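Local coordinates for UPF0311 protein CA_C3321 (Clostridium acetobutylicum ATCC 824, PDB 3G7G) that is of unknown function but belongs to the DUF3237 group of the allene oxide cyclase-like barrel clan and assembles as four chains, at residues G84-I89 and E125-K130; R36-I41 and I60-V65. All coordinates share one frame; numbering follows the deposited sequence.

How the contacts relate
Both contacts are made in one antiparallel sheet of eight strands that closes into a barrel, with the strands joined in sequence order. Contact 2 comes first along the chain, pairing strand 34-47 with strand 53-65 as the two arms of a beta hairpin; contact 1 follows entirely after it, pairing strand 86-96 with strand 117-126. Their centres are 24 Å apart, and the nearest atoms, about 7 Å from each other, do not touch. What connects them is the subunit interface: R36 and S62 of contact 2 bond to E125 and Y88 of a second subunit, the very residues that contact 1 brings together.

Contact 1 of 2, residues G84-I89 and E125-K130; sequences GAAIYI and ETYSPK
Y88 and E125 form an antiparallel hydrogen-bonded pair, with their CA atoms 5.0 Å apart. Y88 N donates to E125 O in a nearly straight bond of 3.0 Å (169° at the hydrogen), and E125 N returns a more bent one to Y88 O at 2.9 Å. Further along, a water bridges the two backbones, donating to A86 O and accepting from Y127 N, so both polar backbone atoms are satisfied.

Y88 and E125 send their side chains to the same face of the sheet. The E125 chain runs extended from CB, and the planes of its carboxylate and the Y88 ring stand 41° apart, with E125 OE1 4.0 Å from Y88 CD2. Y127 OH donates to the anti lone pair of E125 OE1, the one away from the other oxygen, at 2.6 Å, while Y127 OH also lies 3.4 Å from Y88 CB. With CG of Y127 anti to its carbonyl carbon (chi1 -38°), the ring edge comes to A86 O, 3.5 Å from Y127 CD2, and the hydroxyl to E125. The other face carries I87 and T126, side by side and pointing the same way, the two branches CG1 and CG2 of I87 both meeting T126 CG2.

The acidic end of E125 has a second partner, a salt bridge from OE1 to R36 NE of the second subunit, which should favour its charged form; Y88 OH bonds to S62 OG of that subunit. Within the barrel, strand 86-96 lies between strands 117-126 and 71-81: I87 and I89 make backbone hydrogen bonds to I79 and Y77, and the I87 side chain packs on I79 and L81 of strand 71-81.

Contact 2 of 2, residues R36-I41 and I60-V65; sequences RQLIPI and IDSQIV
R36 folds its side chain over I64, its antiparallel non-hydrogen-bonded partner. R36 CB meets I64 CD1 at 3.9 Å. Bends at chi2 and chi3 bring R36 CD to 3.5 Å from Q63 O and lay the guanidinium across the isoleucine: I64 CB stands 3.7 Å above its plane, over the centre. NE also touches I64 CD1, and NH2 touches CB and CD1, before reaching E125 OE2 of the second subunit in a salt bridge. R36 NH1 makes only a weak bond to S62 OG (3.1 Å, 129° at the hydrogen), but a water in the guanidinium plane links it to S62 O. The stronger partner of S62 OG is Y88 OH of the second subunit.

These strands are the arms of a beta hairpin in the closed barrel, running at 161° to each other. Paired backbone bonds tie Q37 to Q63 and I39 to D61; I39 N to D61 O and D61 N to I39 O are both 2.8 Å.

On the face opposite R36, Q37 NE2 donates to Q63 OE1 at 3.0 Å, in the carbonyl plane of the acceptor, with the amide planes 33° apart. Q63 OE1 also lies 3.6 Å from I39 CG1. Back on the R36 face, L38 CD2 packs against S62 CB, and I60 CD1 presses on P40, 3.5 Å from P40 CA and near CB and CG of the ring.

Contact 1 of 2, residues G84-I89 and E125-K130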
# COMPACT_ATOMS: atom_id res chain seq x y z
N GLY A 84 -10.51 -26.44 9.53
CA GLY A 84 -9.23 -26.08 10.12
C GLY A 84 -8.37 -25.06 9.38
O GLY A 84 -7.36 -24.60 9.93
N ALA A 85 -8.73 -24.71 8.15
CA ALA A 85 -8.00 -23.72 7.33
C ALA A 85 -8.18 -22.30 7.84
O ALA A 85 -9.23 -21.97 8.36
CB ALA A 85 -8.47 -23.78 5.89
N ALA A 86 -7.15 -21.48 7.72
CA ALA A 86 -7.23 -20.08 8.08
C ALA A 86 -7.18 -19.21 6.84
O ALA A 86 -6.64 -19.59 5.81
CB ALA A 86 -6.07 -19.71 9.01
N ILE A 87 -7.76 -18.02 6.97
CA ILE A 87 -7.70 -16.97 5.96
C ILE A 87 -7.47 -15.67 6.68
O ILE A 87 -8.21 -15.31 7.57
CB ILE A 87 -9.02 -16.85 5.16
CG1 ILE A 87 -9.39 -18.21 4.53
CG2 ILE A 87 -8.89 -15.79 4.02
CD1 ILE A 87 -10.70 -18.74 4.88
N TYR A 88 -6.43 -14.96 6.24
CA TYR A 88 -6.08 -13.65 6.71
C TYR A 88 -6.63 -12.62 5.73
O TYR A 88 -6.42 -12.72 4.50
CB TYR A 88 -4.57 -13.56 6.82
CG TYR A 88 -4.11 -12.19 7.14
CD1 TYR A 88 -4.44 -11.59 8.36
CD2 TYR A 88 -3.34 -11.48 6.23
CE1 TYR A 88 -4.02 -10.29 8.66
CE2 TYR A 88 -2.91 -10.20 6.53
CZ TYR A 88 -3.26 -9.61 7.73
OH TYR A 88 -2.81 -8.34 8.02
N ILE A 89 -7.34 -11.64 6.26
CA ILE A 89 -8.11 -10.70 5.46
C ILE A 89 -7.61 -9.29 5.73
O ILE A 89 -7.48 -8.93 6.88
CB ILE A 89 -9.60 -10.73 5.86
CG1 ILE A 89 -10.11 -12.15 5.79
CG2 ILE A 89 -10.47 -9.81 4.96
CD1 ILE A 89 -11.57 -12.27 5.87
N GLU A 125 -5.17 -13.94 2.22
CA GLU A 125 -3.97 -14.75 2.30
C GLU A 125 -4.37 -16.10 2.87
O GLU A 125 -5.00 -16.15 3.88
CB GLU A 125 -2.93 -14.03 3.15
CG GLU A 125 -1.67 -14.77 3.30
CD GLU A 125 -0.72 -14.07 4.15
OE1 GLU A 125 -0.69 -14.35 5.35
OE2 GLU A 125 0.00 -13.22 3.62
N THR A 126 -4.07 -17.18 2.15
CA THR A 126 -4.51 -18.53 2.50
C THR A 126 -3.29 -19.48 2.46
O THR A 126 -2.27 -19.13 1.90
CB THR A 126 -5.58 -19.02 1.53
OG1 THR A 126 -5.05 -19.05 0.21
CG2 THR A 126 -6.77 -18.09 1.54
N TYR A 127 -3.40 -20.67 3.07
CA TYR A 127 -2.23 -21.55 3.33
C TYR A 127 -2.49 -23.00 2.93
O TYR A 127 -1.89 -23.95 3.48
CB TYR A 127 -1.80 -21.46 4.80
CG TYR A 127 -1.93 -20.05 5.30
CD1 TYR A 127 -0.89 -19.15 5.15
CD2 TYR A 127 -3.13 -19.59 5.84
CE1 TYR A 127 -1.03 -17.84 5.56
CE2 TYR A 127 -3.27 -18.28 6.27
CZ TYR A 127 -2.21 -17.40 6.10
OH TYR A 127 -2.31 -16.07 6.52
N SER A 128 -3.34 -23.15 1.94
CA SER A 128 -3.75 -24.47 1.51
C SER A 128 -4.25 -24.35 0.10
O SER A 128 -4.91 -23.37 -0.20
CB SER A 128 -4.85 -24.93 2.47
OG SER A 128 -5.77 -25.77 1.84
N PRO A 129 -3.90 -25.32 -0.80
CA PRO A 129 -4.46 -25.37 -2.17
C PRO A 129 -5.98 -25.27 -2.32
O PRO A 129 -6.45 -24.81 -3.34
CB PRO A 129 -4.00 -26.75 -2.66
CG PRO A 129 -2.69 -26.91 -2.02
CD PRO A 129 -2.91 -26.39 -0.61
N LYS A 130 -6.74 -25.67 -1.32
CA LYS A 130 -8.19 -25.62 -1.42
C LYS A 130 -8.64 -24.17 -1.47
O LYS A 130 -9.64 -23.88 -2.11
CB LYS A 130 -8.81 -26.33 -0.23
CG LYS A 130 -10.28 -26.54 -0.33
CD LYS A 130 -10.83 -27.08 0.95
CE LYS A 130 -12.34 -27.36 0.80
NZ LYS A 130 -12.95 -27.68 2.14
O HOH W 1 -5.63 -21.68 4.18

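Contact 2 of 2, residues R36-I41 and I60-V65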
# COMPACT_ATOMS: atom_id res chain seq x y z
N ARG A 36 -9.49 9.71 13.66
CA ARG A 36 -8.91 8.38 13.63
C ARG A 36 -9.36 7.59 14.84
O ARG A 36 -9.20 8.05 15.99
CB ARG A 36 -7.38 8.47 13.64
CG ARG A 36 -6.54 7.14 13.83
CD ARG A 36 -6.64 6.22 12.65
NE ARG A 36 -6.09 6.91 11.48
CZ ARG A 36 -6.05 6.42 10.24
NH1 ARG A 36 -6.57 5.24 9.96
NH2 ARG A 36 -5.51 7.12 9.26
N GLN A 37 -9.87 6.38 14.60
CA GLN A 37 -10.19 5.46 15.67
C GLN A 37 -9.86 4.03 15.27
O GLN A 37 -9.90 3.70 14.09
CB GLN A 37 -11.68 5.54 16.03
CG GLN A 37 -12.53 5.75 14.82
CD GLN A 37 -14.00 5.82 15.10
OE1 GLN A 37 -14.42 6.32 16.13
NE2 GLN A 37 -14.80 5.31 14.15
N LEU A 38 -9.57 3.20 16.28
CA LEU A 38 -9.35 1.76 16.10
C LEU A 38 -10.53 0.99 16.69
O LEU A 38 -10.90 1.18 17.85
CB LEU A 38 -8.08 1.34 16.81
CG LEU A 38 -6.83 2.13 16.45
CD1 LEU A 38 -5.64 1.76 17.35
CD2 LEU A 38 -6.52 1.91 14.97
N ILE A 39 -11.15 0.14 15.87
CA ILE A 39 -12.30 -0.66 16.28
C ILE A 39 -11.89 -2.12 16.46
O ILE A 39 -11.57 -2.80 15.48
CB ILE A 39 -13.44 -0.61 15.27
CG1 ILE A 39 -13.72 0.83 14.85
CG2 ILE A 39 -14.69 -1.29 15.85
CD1 ILE A 39 -14.55 1.58 15.77
N PRO A 40 -11.85 -2.60 17.72
CA PRO A 40 -11.59 -4.02 17.95
C PRO A 40 -12.74 -4.89 17.46
O PRO A 40 -13.89 -4.47 17.53
CB PRO A 40 -11.41 -4.12 19.47
CG PRO A 40 -11.17 -2.69 19.94
CD PRO A 40 -11.97 -1.85 18.98
N ILE A 41 -12.40 -6.06 16.92
CA ILE A 41 -13.41 -7.04 16.48
C ILE A 41 -13.50 -8.10 17.57
O ILE A 41 -12.56 -8.83 17.80
CB ILE A 41 -13.05 -7.65 15.09
CG1 ILE A 41 -12.99 -6.54 14.02
CG2 ILE A 41 -14.10 -8.69 14.67
CD1 ILE A 41 -12.11 -6.88 12.76
N ILE A 60 -8.60 -5.74 14.14
CA ILE A 60 -8.81 -4.32 14.32
C ILE A 60 -9.20 -3.68 12.98
O ILE A 60 -8.57 -3.98 11.96
CB ILE A 60 -7.52 -3.65 14.80
CG1 ILE A 60 -7.26 -4.02 16.27
CG2 ILE A 60 -7.60 -2.14 14.63
CD1 ILE A 60 -8.21 -3.30 17.27
N ASP A 61 -10.23 -2.84 12.99
CA ASP A 61 -10.50 -1.93 11.89
C ASP A 61 -9.93 -0.53 12.21
O ASP A 61 -10.36 0.13 13.15
CB ASP A 61 -11.99 -1.85 11.59
CG ASP A 61 -12.28 -1.21 10.22
OD1 ASP A 61 -11.32 -0.72 9.57
OD2 ASP A 61 -13.45 -1.18 9.79
N SER A 62 -8.93 -0.11 11.46
CA SER A 62 -8.41 1.23 11.56
C SER A 62 -9.17 2.13 10.59
O SER A 62 -9.18 1.90 9.39
CB SER A 62 -6.93 1.25 11.25
OG SER A 62 -6.43 2.53 11.51
N GLN A 63 -9.82 3.15 11.14
CA GLN A 63 -10.75 4.01 10.42
C GLN A 63 -10.40 5.48 10.58
O GLN A 63 -9.96 5.91 11.62
CB GLN A 63 -12.15 3.83 10.97
CG GLN A 63 -12.60 2.44 10.95
CD GLN A 63 -14.03 2.29 11.40
OE1 GLN A 63 -14.57 3.12 12.16
NE2 GLN A 63 -14.66 1.24 10.94
N ILE A 64 -10.64 6.24 9.52
CA ILE A 64 -10.52 7.67 9.63
C ILE A 64 -11.73 8.31 8.93
O ILE A 64 -12.01 8.02 7.77
CB ILE A 64 -9.15 8.13 9.04
CG1 ILE A 64 -8.96 9.65 9.19
CG2 ILE A 64 -8.98 7.60 7.60
CD1 ILE A 64 -7.83 10.10 10.11
N VAL A 65 -12.44 9.17 9.66
CA VAL A 65 -13.54 9.96 9.11
C VAL A 65 -12.94 11.30 8.70
O VAL A 65 -12.50 12.11 9.54
CB VAL A 65 -14.67 10.18 10.12
CG1 VAL A 65 -15.85 10.89 9.44
CG2 VAL A 65 -15.11 8.86 10.71
O HOH W 2 -7.67 3.41 7.90